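Local coordinates for periplasmic binding protein (Mycobacterium smegmatis, PDB 4MDY) that probably binds an iron-containing solute outside the cytoplasmic membrane and hands it to an ABC transporter for uptake, at residues A242-P247 / D258-T263; A79-D84 / A93-D98; V15-A20 / T24-P29. All coordinates share one frame; numbering follows the deposited sequence. Where two conformers were deposited one is given.

In the fold
From the N terminus the chain first meets itself in contact 3, where residues 15-20 and 24-29 pair as a beta hairpin that lies against helix 134-144. Contact 2 follows, closing the loop from strand 79-81 through helix 89-94 and laying the end of that helix against the strand. Contact 1 comes late, tying helix 237-244 to strand 260-262 across two further short helices. The three loops run in series: none nests in or crosses another. Contacts 2 and 3 have centres about 20 Å apart, whereas contact 1 lies on the opposite side of the chain's centre, its centre about 39 Å from that of contact 2 and 46 Å from that of contact 3.

Contact 1: residues A242-P247 / D258-T263; sequences ALLADP and DRNIFT
Two consecutive leucines of one helix, Leu243 and Leu244, share the outer end of a single aromatic ring, that of Phe262, while the backbones stay far apart: the CA atoms of Leu243 and Phe262 are 9.6 Å from each other, and side chains alone bridge the distance. Leu244 does most of the touching. Its whole isopropyl group is gathered at the far corner of the ring, with CD2 3.7 Å from Phe262 CZ and CG 3.8 Å from the same atom, while CD1 lies 4.0 Å from Phe262 CE2. Leu243 reaches the neighbouring corner with one branch, from the same side of the ring plane, its CD1 coming to 4.0 Å from Phe262 CE1. Both leucines approach the ring obliquely, neither squarely over a face nor squarely at an edge. Phe262 leaves the strand toward the helix, and with CG anti to the carbonyl carbon (chi1 -59°) the CE1, CZ and CE2 end of its ring meets the leucines. Phe262 also stacks with Trp232 of the neighbouring strand 229-233, and Leu243 touches Trp232 too, so the three side chains pack as one group. Asn260, two residues earlier on the same side of the strand, adds a looser touch, ND2 4.3 Å from Leu244 CD2; its amide is engaged elsewhere, OD1 with Trp232 NE1 and ND2 with Thr255 OG1. Beyond the helix, Asp246 N-caps helix 247-250 and forms a salt bridge to Arg217. Strand 260-262 lies at one border of the four-stranded parallel sheet 176-181, 207-208, 229-233 and 260-262, and the contact is helix-on-sheet packing within a beta-alpha-beta crossover, as in the alpha/beta lobes of this binding-protein family.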
# COMPACT_ATOMS: atom_id res chain seq x y z
N ALA A 242 0.21 24.18 2.66
CA ALA A 242 0.53 24.48 1.27
C ALA A 242 -0.68 24.28 0.35
O ALA A 242 -0.88 25.04 -0.60
CB ALA A 242 1.71 23.64 0.79
N LEU A 243 -1.50 23.27 0.63
CA LEU A 243 -2.73 23.06 -0.15
C LEU A 243 -3.75 24.14 0.14
O LEU A 243 -4.34 24.71 -0.77
CB LEU A 243 -3.32 21.69 0.15
CG LEU A 243 -2.49 20.49 -0.32
CD1 LEU A 243 -3.02 19.22 0.32
CD2 LEU A 243 -2.50 20.38 -1.84
N LEU A 244 -3.97 24.43 1.42
CA LEU A 244 -4.91 25.48 1.81
C LEU A 244 -4.46 26.88 1.36
O LEU A 244 -5.29 27.77 1.17
CB LEU A 244 -5.14 25.45 3.32
CG LEU A 244 -5.89 24.21 3.81
CD1 LEU A 244 -5.88 24.15 5.33
CD2 LEU A 244 -7.31 24.17 3.28
N ALA A 245 -3.15 27.07 1.16
CA ALA A 245 -2.62 28.33 0.64
C ALA A 245 -2.86 28.52 -0.87
O ALA A 245 -2.74 29.63 -1.38
CB ALA A 245 -1.13 28.45 0.96
N ASP A 246 -3.16 27.44 -1.58
CA ASP A 246 -3.43 27.53 -3.01
C ASP A 246 -4.78 28.21 -3.22
O ASP A 246 -5.77 27.80 -2.62
CB ASP A 246 -3.40 26.13 -3.65
CG ASP A 246 -3.72 26.15 -5.12
OD1 ASP A 246 -4.91 26.26 -5.47
OD2 ASP A 246 -2.79 26.07 -5.94
N PRO A 247 -4.84 29.26 -4.07
CA PRO A 247 -6.07 30.04 -4.18
C PRO A 247 -7.23 29.27 -4.80
O PRO A 247 -8.37 29.58 -4.50
CB PRO A 247 -5.66 31.22 -5.07
CG PRO A 247 -4.45 30.78 -5.81
CD PRO A 247 -3.77 29.77 -4.94
N ASP A 258 -15.67 22.78 5.00
CA ASP A 258 -14.86 21.96 5.92
C ASP A 258 -15.06 20.46 5.67
O ASP A 258 -15.28 19.70 6.61
CB ASP A 258 -15.22 22.31 7.37
CG ASP A 258 -14.21 21.77 8.38
OD1 ASP A 258 -12.99 21.83 8.12
OD2 ASP A 258 -14.65 21.31 9.45
N ARG A 259 -14.96 20.05 4.41
CA ARG A 259 -15.11 18.64 4.00
C ARG A 259 -13.79 18.06 3.46
O ARG A 259 -13.79 17.02 2.80
CB ARG A 259 -16.22 18.49 2.96
CG ARG A 259 -17.55 19.14 3.34
CD ARG A 259 -18.22 18.49 4.56
NE ARG A 259 -18.73 19.51 5.49
CZ ARG A 259 -20.01 19.83 5.70
NH1 ARG A 259 -20.30 20.78 6.58
NH2 ARG A 259 -21.00 19.21 5.05
N ASN A 260 -12.69 18.74 3.76
CA ASN A 260 -11.36 18.20 3.52
C ASN A 260 -10.91 17.37 4.70
O ASN A 260 -11.09 17.77 5.85
CB ASN A 260 -10.33 19.31 3.33
CG ASN A 260 -10.52 20.08 2.03
OD1 ASN A 260 -10.74 19.51 0.97
ND2 ASN A 260 -10.38 21.39 2.12
N ILE A 261 -10.35 16.20 4.41
CA ILE A 261 -9.60 15.44 5.37
C ILE A 261 -8.13 15.51 4.97
O ILE A 261 -7.75 15.12 3.87
CB ILE A 261 -10.06 13.97 5.41
CG1 ILE A 261 -11.52 13.88 5.87
CG2 ILE A 261 -9.17 13.16 6.35
CD1 ILE A 261 -12.16 12.53 5.69
N PHE A 262 -7.30 16.03 5.88
CA PHE A 262 -5.86 16.04 5.68
C PHE A 262 -5.29 14.99 6.62
O PHE A 262 -5.30 15.14 7.84
CB PHE A 262 -5.27 17.43 5.96
CG PHE A 262 -5.85 18.52 5.09
CD1 PHE A 262 -5.51 18.62 3.75
CD2 PHE A 262 -6.75 19.44 5.61
CE1 PHE A 262 -6.04 19.62 2.94
CE2 PHE A 262 -7.29 20.44 4.81
CZ PHE A 262 -6.93 20.53 3.48
N THR A 263 -4.81 13.89 6.03
CA THR A 263 -4.35 12.75 6.81
C THR A 263 -3.12 13.11 7.62
O THR A 263 -2.33 13.98 7.25
CB THR A 263 -4.00 11.55 5.92
OG1 THR A 263 -2.95 11.92 5.02
CG2 THR A 263 -5.23 11.07 5.14

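Contact 2: residues A79-D84 / A93-D98; sequences AVLNLD and AALKPD
Leu95, at the C-terminal end of helix 89-94, divides its two methyl branches between two residues of strand 79-81. CD2 meets the CB of Ala79 at 4.0 Å, and CD1 reaches CD2 of Leu81 at 4.2 Å. The two leucine side chains run in opposing directions and touch by one methyl each. In Leu95, CG stands anti to the carbonyl carbon (chi1 -67°), which extends the isopropyl fork toward the strand. The tightly packed part lies around buried Leu81, whose side chain is also covered by Ala53 and Thr55 of strand 53-55, by Ile92 of the helix and by Val34; Leu95 joins this group through Leu81 itself and through Ala53. The more open side is at Ala79, partly exposed although its CB meets Leu95. Val80 points away from the helix, and beyond Leu81 the chain runs into exposed Asn82 and Asp84, where Asn82 OD1 accepts from Asp84 N at 3.1 Å in an Asx turn. At the other end, Lys96 leaves the helix with positive phi, its side chain solvent-exposed. Polar bonds come from outside the two segments: Arg32 donates through NH2 to Leu95 O and through NE to Lys96 O. Between strand and helix end the chemistry is wholly apolar, which suggests that burial of methyl groups holds them together, while the Arg32 bonds are consistent with anchoring the chain after the helix.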
# COMPACT_ATOMS: atom_id res chain seq x y z
N ALA A 79 18.99 -5.53 7.05
CA ALA A 79 19.60 -4.63 6.09
C ALA A 79 18.50 -3.83 5.39
O ALA A 79 17.39 -4.34 5.17
CB ALA A 79 20.43 -5.42 5.08
N VAL A 80 18.81 -2.58 5.07
CA VAL A 80 17.88 -1.71 4.35
C VAL A 80 18.37 -1.45 2.93
O VAL A 80 19.44 -0.91 2.72
CB VAL A 80 17.69 -0.36 5.07
CG1 VAL A 80 16.69 0.51 4.30
CG2 VAL A 80 17.24 -0.58 6.50
N LEU A 81 17.55 -1.85 1.97
CA LEU A 81 17.86 -1.66 0.56
C LEU A 81 17.03 -0.51 0.05
O LEU A 81 16.15 -0.01 0.74
CB LEU A 81 17.49 -2.93 -0.22
CG LEU A 81 17.96 -4.26 0.37
CD1 LEU A 81 17.38 -5.43 -0.42
CD2 LEU A 81 19.48 -4.31 0.38
N ASN A 82 17.28 -0.11 -1.19
CA ASN A 82 16.41 0.83 -1.88
C ASN A 82 16.49 0.62 -3.38
O ASN A 82 17.40 -0.06 -3.85
CB ASN A 82 16.74 2.28 -1.51
CG ASN A 82 18.11 2.71 -1.99
OD1 ASN A 82 18.37 2.72 -3.19
ND2 ASN A 82 18.98 3.08 -1.06
N LEU A 83 15.55 1.20 -4.11
CA LEU A 83 15.43 0.98 -5.55
C LEU A 83 15.89 2.19 -6.37
O LEU A 83 15.53 2.30 -7.54
CB LEU A 83 13.97 0.64 -5.90
CG LEU A 83 13.38 -0.63 -5.28
CD1 LEU A 83 11.97 -0.88 -5.80
CD2 LEU A 83 14.27 -1.83 -5.56
N ASP A 84 16.70 3.06 -5.77
CA ASP A 84 17.21 4.26 -6.46
C ASP A 84 17.88 3.94 -7.80
O ASP A 84 17.72 4.67 -8.77
CB ASP A 84 18.19 5.04 -5.57
CG ASP A 84 17.51 5.67 -4.36
OD1 ASP A 84 16.31 5.43 -4.13
OD2 ASP A 84 18.20 6.42 -3.63
N ALA A 93 22.53 -10.72 -3.46
CA ALA A 93 23.40 -11.90 -3.50
C ALA A 93 24.30 -12.00 -2.26
O ALA A 93 24.45 -13.08 -1.67
CB ALA A 93 24.24 -11.90 -4.77
N ALA A 94 24.86 -10.87 -1.84
CA ALA A 94 25.73 -10.83 -0.66
C ALA A 94 24.99 -11.16 0.64
O ALA A 94 25.60 -11.59 1.61
CB ALA A 94 26.42 -9.48 -0.55
N LEU A 95 23.67 -10.96 0.67
CA LEU A 95 22.85 -11.31 1.82
C LEU A 95 22.50 -12.81 1.90
O LEU A 95 21.96 -13.27 2.91
CB LEU A 95 21.58 -10.45 1.85
CG LEU A 95 21.82 -8.96 2.11
CD1 LEU A 95 20.63 -8.12 1.67
CD2 LEU A 95 22.15 -8.70 3.57
N LYS A 96 22.83 -13.57 0.86
CA LYS A 96 22.68 -15.03 0.89
C LYS A 96 21.27 -15.48 1.30
O LYS A 96 21.11 -16.30 2.19
CB LYS A 96 23.71 -15.66 1.84
CG LYS A 96 25.16 -15.38 1.47
CD LYS A 96 25.56 -16.17 0.24
CE LYS A 96 27.03 -15.95 -0.09
NZ LYS A 96 27.39 -16.58 -1.39
N PRO A 97 20.25 -14.93 0.64
CA PRO A 97 18.89 -15.29 1.03
C PRO A 97 18.55 -16.69 0.55
O PRO A 97 19.27 -17.23 -0.29
CB PRO A 97 18.05 -14.26 0.31
CG PRO A 97 18.83 -13.93 -0.92
CD PRO A 97 20.28 -14.09 -0.57
N ASP A 98 17.50 -17.28 1.10
CA ASP A 98 16.91 -18.48 0.51
C ASP A 98 15.53 -18.22 -0.11
O ASP A 98 14.93 -19.11 -0.69
CB ASP A 98 16.90 -19.66 1.50
CG ASP A 98 16.03 -19.42 2.72
OD1 ASP A 98 15.44 -18.32 2.87
OD2 ASP A 98 15.94 -20.35 3.56

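Contact 3: residues V15-A20 / T24-P29; sequences VTVRHA and TTIPGP
Val15, Thr16 and Val17 pair with Ile26, Thr25 and Thr24 in an antiparallel beta hairpin made of strands 15-19 and 22-26. Four backbone bonds join the segments: Val15 and Ile26 exchange one pair, with Ile26 N 2.7 Å from Val15 O, and Val17 and Thr24 another, with Val17 N 2.8 Å from Thr24 O. The Thr16-Thr25 pair between them is non-hydrogen-bonded, and here the side chains take over: Thr16 OG1 and Thr25 OG1 bond at 3.0 Å above the exposed face of the hairpin. In both threonines the hydroxyl lies anti to the carbonyl carbon (chi1 -66° and -61°), which turns the two OG1 atoms to each other. On the other face, Val17 runs alongside Thr24 with CG2 4.0 Å from Thr24 CB, and the same methyl lies 4.1 Å from CD1 of Ile26. This apolar row is covered by helix 134-144, through Ile140 and Gln143 on Val17 and Ala144 on Ile26, while Phe146 lies against Val15 and Ile26. Toward the turn, Thr24 OG1 bonds foremost to Thr121 O and also to the hydroxyl of Tyr112, whose ring meets that of His19. The imidazole is held at both nitrogens, ND1 being bonded to the backbone N of Phe21, a pattern consistent with a neutral ring protonated on NE2. At its NE2 edge, almost in the ring plane, His19 donates from NE2 to Thr24 OG1 at 2.7 Å with an N-H...O angle of 155°.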
# COMPACT_ATOMS: atom_id res chain seq x y z
N VAL A 15 6.71 -26.17 -2.06
CA VAL A 15 5.60 -25.36 -2.56
C VAL A 15 6.01 -24.73 -3.89
O VAL A 15 7.15 -24.29 -4.06
CB VAL A 15 5.19 -24.25 -1.56
CG1 VAL A 15 4.29 -23.21 -2.22
CG2 VAL A 15 4.48 -24.87 -0.38
N THR A 16 5.08 -24.69 -4.83
CA THR A 16 5.32 -24.05 -6.11
C THR A 16 4.33 -22.91 -6.30
O THR A 16 3.13 -23.10 -6.16
CB THR A 16 5.23 -25.08 -7.25
OG1 THR A 16 6.29 -26.02 -7.11
CG2 THR A 16 5.32 -24.40 -8.61
N VAL A 17 4.83 -21.72 -6.59
CA VAL A 17 3.96 -20.57 -6.87
C VAL A 17 4.09 -20.15 -8.32
O VAL A 17 5.15 -20.29 -8.92
CB VAL A 17 4.21 -19.36 -5.94
CG1 VAL A 17 3.92 -19.74 -4.50
CG2 VAL A 17 5.62 -18.82 -6.08
N ARG A 18 2.99 -19.64 -8.87
CA ARG A 18 2.92 -19.25 -10.27
C ARG A 18 2.83 -17.74 -10.37
O ARG A 18 2.03 -17.10 -9.69
CB ARG A 18 1.71 -19.91 -10.92
CG ARG A 18 1.63 -21.40 -10.62
CD ARG A 18 0.48 -22.06 -11.37
NE ARG A 18 0.76 -22.19 -12.80
CZ ARG A 18 1.38 -23.22 -13.38
NH1 ARG A 18 1.80 -24.27 -12.67
NH2 ARG A 18 1.56 -23.22 -14.70
N HIS A 19 3.69 -17.16 -11.21
CA HIS A 19 3.78 -15.71 -11.32
C HIS A 19 4.04 -15.30 -12.77
O HIS A 19 4.02 -16.14 -13.68
CB HIS A 19 4.87 -15.19 -10.36
CG HIS A 19 6.19 -15.88 -10.51
ND1 HIS A 19 6.96 -15.75 -11.64
CD2 HIS A 19 6.86 -16.71 -9.69
CE1 HIS A 19 8.06 -16.48 -11.51
NE2 HIS A 19 8.02 -17.07 -10.33
N ALA A 20 4.28 -14.01 -12.99
CA ALA A 20 4.40 -13.45 -14.34
C ALA A 20 5.51 -14.07 -15.19
O ALA A 20 5.44 -14.04 -16.41
CB ALA A 20 4.58 -11.94 -14.27
N THR A 24 7.93 -20.73 -9.46
CA THR A 24 9.02 -20.76 -8.49
C THR A 24 8.73 -21.86 -7.47
O THR A 24 7.64 -21.91 -6.91
CB THR A 24 9.18 -19.40 -7.76
OG1 THR A 24 9.70 -18.44 -8.68
CG2 THR A 24 10.15 -19.53 -6.59
N THR A 25 9.70 -22.75 -7.27
CA THR A 25 9.58 -23.80 -6.27
C THR A 25 10.41 -23.43 -5.04
O THR A 25 11.60 -23.11 -5.16
CB THR A 25 9.98 -25.18 -6.82
OG1 THR A 25 9.11 -25.50 -7.91
CG2 THR A 25 9.86 -26.26 -5.76
N ILE A 26 9.76 -23.48 -3.89
CA ILE A 26 10.38 -23.22 -2.61
C ILE A 26 10.45 -24.55 -1.86
O ILE A 26 9.42 -25.12 -1.50
CB ILE A 26 9.59 -22.16 -1.80
CG1 ILE A 26 9.36 -20.88 -2.63
CG2 ILE A 26 10.33 -21.81 -0.51
CD1 ILE A 26 8.02 -20.82 -3.35
N PRO A 27 11.68 -25.07 -1.64
CA PRO A 27 11.83 -26.41 -1.05
C PRO A 27 11.25 -26.59 0.36
O PRO A 27 10.77 -27.68 0.69
CB PRO A 27 13.35 -26.63 -1.04
CG PRO A 27 13.87 -25.74 -2.11
CD PRO A 27 12.96 -24.54 -2.12
N GLY A 28 11.29 -25.55 1.17
CA GLY A 28 10.73 -25.60 2.52
C GLY A 28 10.60 -24.20 3.09
O GLY A 28 10.93 -23.24 2.41
N PRO A 29 10.09 -24.08 4.33
CA PRO A 29 9.97 -22.78 4.99
C PRO A 29 11.30 -22.01 4.98
O PRO A 29 12.31 -22.52 5.46
CB PRO A 29 9.55 -23.14 6.40
CG PRO A 29 8.78 -24.41 6.23
CD PRO A 29 9.52 -25.16 5.16